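Hypothetical protein DUF871 (Enterococcus faecalis, PDB 2P0O) is of unknown function but is probably a 6-phospho-N-acetylmuramidase that cleaves a phosphorylated cell-wall sugar derivative. Local coordinates at residues E295-N309 with V324-I338. Numbering follows the deposited sequence.
Sequences EQTEARPVGTVTIDN and VDLPKDEKVNTITRI
A bend at chi3 (-75°) turns the guanidinium of Arg300 back on Pro327, whereas Arg337, its chain extended from CG to NE (chi3 176°), runs straight to Val302. Each arginine grips one carbonyl oxygen side-on with two nitrogens. Arg300 NE and NH2 both donate to Pro327 O, with NH2 2.6 Å from that oxygen. Arg337 NE and NH2 do the same to Val302 O, NH2 lying 2.8 Å from it, on a lone pair. Flat and rich in N-H groups, the guanidinium suits both jobs, its edge bonding while its face packs: Leu326 CB covers one face of Arg300 and Val332 CG2 and Asp329 CB the opposite one, and Pro301 CG sits 3.7 Å above the plane of Arg337. At the other end Asn333 can accept and donate: its OD1 accepts from Glu295 N and Asn309 ND2, which come from opposite faces of the side-chain amide plane, while its ND2 donates to Glu293 O. Between these ends strands 304-308 and 332-337 pair antiparallel, with a classic beta bulge where Ile335 and Thr336 both face Val305; Ile335 N lies 2.8 Å from Val305 O. Ile307 CG2 presses on Ile335 CD1 at 3.5 Å, a close apolar contact between two branched side chains. Within the C-terminal part of the chain, probably a cyclophilin-like domain, strand 319-322 flanks strand 304-308 on its other edge, and Val305, Ile307 and Thr336 pack against helix 255-258, with Ile338 reaching strand 242-247.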
loop_
_atom_site.group_PDB
_atom_site.type_symbol
_atom_site.label_atom_id
_atom_site.label_comp_id
_atom_site.label_asym_id
_atom_site.label_seq_id
_atom_site.Cartn_x
_atom_site.Cartn_y
_atom_site.Cartn_z
ATOM N N GLU A 295 -32.767 -21.204 -3.884
ATOM C CA GLU A 295 -31.776 -22.017 -4.621
ATOM C C GLU A 295 -30.938 -22.849 -3.636
ATOM O O GLU A 295 -31.430 -23.864 -3.134
ATOM C CB GLU A 295 -30.946 -21.143 -5.565
ATOM C CG GLU A 295 -30.141 -21.898 -6.583
ATOM C CD GLU A 295 -29.272 -20.996 -7.455
ATOM O OE1 GLU A 295 -28.450 -20.225 -6.902
ATOM O OE2 GLU A 295 -29.398 -21.071 -8.704
ATOM N N GLN A 296 -29.701 -22.434 -3.354
ATOM C CA GLN A 296 -28.939 -22.966 -2.230
ATOM C C GLN A 296 -28.948 -21.939 -1.105
ATOM O O GLN A 296 -28.699 -20.753 -1.343
ATOM C CB GLN A 296 -27.494 -23.218 -2.640
ATOM C CG GLN A 296 -27.303 -24.522 -3.372
ATOM C CD GLN A 296 -25.897 -24.705 -3.923
ATOM O OE1 GLN A 296 -24.928 -24.145 -3.406
ATOM N NE2 GLN A 296 -25.784 -25.491 -4.984
ATOM N N THR A 297 -29.212 -22.391 0.112
ATOM C CA THR A 297 -29.216 -21.519 1.269
ATOM C C THR A 297 -28.313 -22.135 2.335
ATOM O O THR A 297 -28.796 -22.665 3.328
ATOM C CB THR A 297 -30.647 -21.302 1.821
ATOM O OG1 THR A 297 -31.170 -22.548 2.290
ATOM C CG2 THR A 297 -31.567 -20.783 0.727
ATOM N N GLU A 298 -26.999 -22.065 2.113
ATOM C CA GLU A 298 -26.020 -22.678 3.014
ATOM C C GLU A 298 -25.451 -21.680 4.025
ATOM O O GLU A 298 -25.773 -20.492 3.980
ATOM C CB GLU A 298 -24.900 -23.308 2.189
ATOM C CG GLU A 298 -25.430 -24.265 1.171
ATOM C CD GLU A 298 -25.888 -25.571 1.807
ATOM O OE1 GLU A 298 -25.023 -26.461 1.963
ATOM O OE2 GLU A 298 -27.094 -25.715 2.144
ATOM N N ALA A 299 -24.604 -22.166 4.931
ATOM C CA ALA A 299 -23.893 -21.287 5.866
ATOM C C ALA A 299 -23.223 -20.121 5.113
ATOM O O ALA A 299 -22.906 -20.241 3.921
ATOM C CB ALA A 299 -22.872 -22.093 6.654
ATOM N N ARG A 300 -22.992 -18.995 5.780
ATOM C CA ARG A 300 -22.437 -17.828 5.096
ATOM C C ARG A 300 -21.119 -17.342 5.722
ATOM O O ARG A 300 -21.085 -16.260 6.348
ATOM C CB ARG A 300 -23.480 -16.706 5.064
ATOM C CG ARG A 300 -24.761 -17.108 4.317
ATOM C CD ARG A 300 -25.890 -16.141 4.559
ATOM N NE ARG A 300 -26.472 -16.323 5.893
ATOM C CZ ARG A 300 -27.117 -15.374 6.575
ATOM N NH1 ARG A 300 -27.269 -14.143 6.063
ATOM N NH2 ARG A 300 -27.613 -15.657 7.779
ATOM N N PRO A 301 -20.033 -18.138 5.585
ATOM C CA PRO A 301 -18.771 -17.676 6.184
ATOM C C PRO A 301 -18.319 -16.343 5.599
ATOM O O PRO A 301 -18.823 -15.911 4.535
ATOM C CB PRO A 301 -17.777 -18.830 5.905
ATOM C CG PRO A 301 -18.367 -19.587 4.753
ATOM C CD PRO A 301 -19.883 -19.456 4.940
ATOM N N VAL A 302 -17.427 -15.665 6.307
ATOM C CA VAL A 302 -16.945 -14.357 5.873
ATOM C C VAL A 302 -16.622 -14.349 4.371
ATOM O O VAL A 302 -15.914 -15.205 3.870
ATOM C CB VAL A 302 -15.760 -13.806 6.771
ATOM C CG1 VAL A 302 -14.591 -14.792 6.836
ATOM C CG2 VAL A 302 -15.298 -12.438 6.263
ATOM N N GLY A 303 -17.209 -13.408 3.655
ATOM C CA GLY A 303 -16.930 -13.229 2.222
ATOM C C GLY A 303 -18.024 -13.773 1.340
ATOM O O GLY A 303 -18.000 -13.560 0.147
ATOM N N THR A 304 -18.993 -14.468 1.937
ATOM C CA THR A 304 -20.107 -15.053 1.208
ATOM C C THR A 304 -20.982 -13.986 0.548
ATOM O O THR A 304 -21.434 -13.032 1.206
ATOM C CB THR A 304 -20.927 -16.070 2.081
ATOM O OG1 THR A 304 -20.078 -17.177 2.472
ATOM C CG2 THR A 304 -22.107 -16.661 1.293
ATOM N N VAL A 305 -21.181 -14.138 -0.758
ATOM C CA VAL A 305 -22.093 -13.285 -1.528
ATOM C C VAL A 305 -23.459 -13.935 -1.640
ATOM O O VAL A 305 -23.604 -15.080 -2.119
ATOM C CB VAL A 305 -21.544 -13.021 -2.949
ATOM C CG1 VAL A 305 -22.392 -11.986 -3.682
ATOM C CG2 VAL A 305 -20.078 -12.596 -2.884
ATOM N N THR A 306 -24.474 -13.185 -1.223
ATOM C CA THR A 306 -25.829 -13.710 -1.069
ATOM C C THR A 306 -26.859 -12.827 -1.753
ATOM O O THR A 306 -26.634 -11.618 -1.965
ATOM C CB THR A 306 -26.243 -13.828 0.449
ATOM O OG1 THR A 306 -26.453 -12.524 0.993
ATOM C CG2 THR A 306 -25.165 -14.476 1.272
ATOM N N ILE A 307 -27.998 -13.428 -2.085
ATOM C CA ILE A 307 -29.147 -12.672 -2.555
ATOM C C ILE A 307 -30.381 -13.160 -1.803
ATOM O O ILE A 307 -30.602 -14.383 -1.675
ATOM C CB ILE A 307 -29.312 -12.741 -4.131
ATOM C CG1 ILE A 307 -30.381 -11.771 -4.619
ATOM C CG2 ILE A 307 -29.615 -14.177 -4.636
ATOM C CD1 ILE A 307 -30.324 -11.513 -6.118
ATOM N N ASP A 308 -31.170 -12.222 -1.286
ATOM C CA ASP A 308 -32.391 -12.582 -0.571
ATOM C C ASP A 308 -33.419 -13.181 -1.530
ATOM O O ASP A 308 -33.683 -12.606 -2.593
ATOM C CB ASP A 308 -32.970 -11.370 0.143
ATOM C CG ASP A 308 -32.221 -11.016 1.424
ATOM O OD1 ASP A 308 -31.194 -11.677 1.759
ATOM O OD2 ASP A 308 -32.691 -10.088 2.128
ATOM N N ASN A 309 -33.981 -14.346 -1.192
ATOM C CA ASN A 309 -34.960 -14.950 -2.104
ATOM C C ASN A 309 -36.392 -14.488 -1.794
ATOM O O ASN A 309 -36.581 -13.608 -0.936
ATOM C CB ASN A 309 -34.812 -16.490 -2.204
ATOM C CG ASN A 309 -35.015 -17.206 -0.864
ATOM O OD1 ASN A 309 -36.029 -17.013 -0.179
ATOM N ND2 ASN A 309 -34.049 -18.053 -0.497
ATOM N N VAL A 324 -18.670 -11.126 8.500
ATOM C CA VAL A 324 -18.441 -12.059 9.590
ATOM C C VAL A 324 -19.103 -13.405 9.194
ATOM O O VAL A 324 -19.883 -13.451 8.263
ATOM C CB VAL A 324 -19.061 -11.517 10.925
ATOM C CG1 VAL A 324 -18.513 -10.128 11.281
ATOM C CG2 VAL A 324 -20.601 -11.411 10.838
ATOM N N ASP A 325 -18.808 -14.489 9.917
ATOM C CA ASP A 325 -19.474 -15.775 9.694
ATOM C C ASP A 325 -20.928 -15.680 10.141
ATOM O O ASP A 325 -21.218 -15.419 11.321
ATOM C CB ASP A 325 -18.776 -16.886 10.484
ATOM C CG ASP A 325 -17.403 -17.235 9.935
ATOM O OD1 ASP A 325 -16.986 -16.673 8.889
ATOM O OD2 ASP A 325 -16.721 -18.086 10.560
ATOM N N LEU A 326 -21.838 -15.899 9.199
ATOM C CA LEU A 326 -23.266 -15.941 9.494
ATOM C C LEU A 326 -23.829 -17.345 9.260
ATOM O O LEU A 326 -23.358 -18.096 8.400
ATOM C CB LEU A 326 -24.034 -14.869 8.704
ATOM C CG LEU A 326 -23.874 -13.425 9.216
ATOM C CD1 LEU A 326 -24.644 -12.418 8.355
ATOM C CD2 LEU A 326 -24.405 -13.320 10.647
ATOM N N PRO A 327 -24.834 -17.723 10.056
ATOM C CA PRO A 327 -25.364 -19.057 9.861
ATOM C C PRO A 327 -26.302 -19.144 8.625
ATOM O O PRO A 327 -26.710 -18.110 8.069
ATOM C CB PRO A 327 -26.103 -19.313 11.174
ATOM C CG PRO A 327 -26.590 -17.909 11.601
ATOM C CD PRO A 327 -25.517 -16.972 11.138
ATOM N N LYS A 328 -26.587 -20.374 8.192
ATOM C CA LYS A 328 -27.607 -20.716 7.190
ATOM C C LYS A 328 -28.936 -19.991 7.442
ATOM O O LYS A 328 -29.399 -19.928 8.582
ATOM C CB LYS A 328 -27.866 -22.226 7.311
ATOM C CG LYS A 328 -28.777 -22.831 6.269
ATOM C CD LYS A 328 -29.845 -23.738 6.872
ATOM C CE LYS A 328 -29.265 -25.010 7.479
ATOM N NZ LYS A 328 -28.712 -25.929 6.445
ATOM N N ASP A 329 -29.559 -19.480 6.377
ATOM C CA ASP A 329 -30.888 -18.858 6.443
ATOM C C ASP A 329 -31.679 -19.284 5.188
ATOM O O ASP A 329 -31.264 -18.984 4.063
ATOM C CB ASP A 329 -30.728 -17.325 6.546
ATOM C CG ASP A 329 -32.048 -16.583 6.799
ATOM O OD1 ASP A 329 -33.082 -16.921 6.188
ATOM O OD2 ASP A 329 -32.050 -15.597 7.578
ATOM N N GLU A 330 -32.810 -19.979 5.375
ATOM C CA GLU A 330 -33.637 -20.485 4.238
ATOM C C GLU A 330 -34.038 -19.379 3.255
ATOM O O GLU A 330 -34.304 -19.645 2.081
ATOM C CB GLU A 330 -34.922 -21.205 4.735
ATOM C CG GLU A 330 -35.836 -20.301 5.655
ATOM C CD GLU A 330 -37.354 -20.612 5.607
ATOM O OE1 GLU A 330 -37.747 -21.721 5.120
ATOM O OE2 GLU A 330 -38.152 -19.732 6.077
ATOM N N LYS A 331 -34.071 -18.141 3.750
ATOM C CA LYS A 331 -34.534 -17.000 2.977
ATOM C C LYS A 331 -33.438 -16.293 2.198
ATOM O O LYS A 331 -33.718 -15.333 1.489
ATOM C CB LYS A 331 -35.232 -15.982 3.879
ATOM C CG LYS A 331 -36.271 -16.576 4.815
ATOM C CD LYS A 331 -36.992 -15.456 5.588
ATOM C CE LYS A 331 -36.117 -14.834 6.679
ATOM N NZ LYS A 331 -35.259 -15.796 7.465
ATOM N N VAL A 332 -32.203 -16.785 2.302
ATOM C CA VAL A 332 -31.024 -16.101 1.729
ATOM C C VAL A 332 -30.264 -17.106 0.854
ATOM O O VAL A 332 -29.673 -18.054 1.401
ATOM C CB VAL A 332 -30.076 -15.572 2.859
ATOM C CG1 VAL A 332 -28.778 -14.961 2.293
ATOM C CG2 VAL A 332 -30.793 -14.558 3.779
ATOM N N ASN A 333 -30.282 -16.921 -0.481
ATOM C CA ASN A 333 -29.479 -17.763 -1.378
ATOM C C ASN A 333 -27.995 -17.438 -1.283
ATOM O O ASN A 333 -27.600 -16.247 -1.254
ATOM C CB ASN A 333 -29.918 -17.590 -2.834
ATOM C CG ASN A 333 -31.300 -18.154 -3.102
ATOM O OD1 ASN A 333 -31.857 -18.912 -2.298
ATOM N ND2 ASN A 333 -31.854 -17.800 -4.247
ATOM N N THR A 334 -27.170 -18.475 -1.229
ATOM C CA THR A 334 -25.728 -18.271 -1.218
ATOM C C THR A 334 -25.247 -18.482 -2.637
ATOM O O THR A 334 -25.512 -19.532 -3.222
ATOM C CB THR A 334 -25.032 -19.259 -0.262
ATOM O OG1 THR A 334 -25.611 -20.558 -0.456
ATOM C CG2 THR A 334 -25.278 -18.845 1.183
ATOM N N ILE A 335 -24.560 -17.485 -3.192
ATOM C CA ILE A 335 -24.246 -17.472 -4.633
ATOM C C ILE A 335 -22.799 -17.834 -4.867
ATOM O O ILE A 335 -22.490 -18.712 -5.651
ATOM C CB ILE A 335 -24.464 -16.061 -5.285
ATOM C CG1 ILE A 335 -25.819 -15.446 -4.892
ATOM C CG2 ILE A 335 -24.263 -16.130 -6.827
ATOM C CD1 ILE A 335 -26.978 -16.363 -5.203
ATOM N N THR A 336 -21.898 -17.115 -4.217
ATOM C CA THR A 336 -20.484 -17.407 -4.366
ATOM C C THR A 336 -19.797 -16.800 -3.145
ATOM O O THR A 336 -20.482 -16.372 -2.206
ATOM C CB THR A 336 -19.929 -16.886 -5.731
ATOM O OG1 THR A 336 -18.531 -17.097 -5.789
ATOM C CG2 THR A 336 -20.177 -15.386 -5.924
ATOM N N ARG A 337 -18.467 -16.750 -3.176
ATOM C CA ARG A 337 -17.667 -16.246 -2.080
ATOM C C ARG A 337 -16.488 -15.428 -2.598
ATOM O O ARG A 337 -15.853 -15.835 -3.563
ATOM C CB ARG A 337 -17.134 -17.425 -1.265
ATOM C CG ARG A 337 -16.664 -16.994 0.133
ATOM C CD ARG A 337 -16.373 -18.175 1.038
ATOM N NE ARG A 337 -15.843 -17.660 2.301
ATOM C CZ ARG A 337 -15.167 -18.365 3.203
ATOM N NH1 ARG A 337 -14.951 -19.674 3.043
ATOM N NH2 ARG A 337 -14.715 -17.744 4.288
ATOM N N ILE A 338 -16.179 -14.298 -1.948
ATOM C CA ILE A 338 -14.948 -13.566 -2.230
ATOM C C ILE A 338 -13.714 -14.428 -2.069
ATOM O O ILE A 338 -13.568 -15.134 -1.093
ATOM C CB ILE A 338 -14.744 -12.345 -1.258
ATOM C CG1 ILE A 338 -16.006 -11.454 -1.222
ATOM C CG2 ILE A 338 -13.442 -11.581 -1.626
ATOM C CD1 ILE A 338 -16.329 -10.776 -2.577
HETATM O O HOH W 1 -28.168 -20.100 -4.327
HETATM O O HOH W 2 -24.226 -22.217 -1.845
HETATM O O HOH W 3 -24.887 -21.383 -5.442
HETATM O O HOH W 4 -30.110 -25.520 3.307
HETATM O O HOH W 5 -28.061 -18.836 3.973
#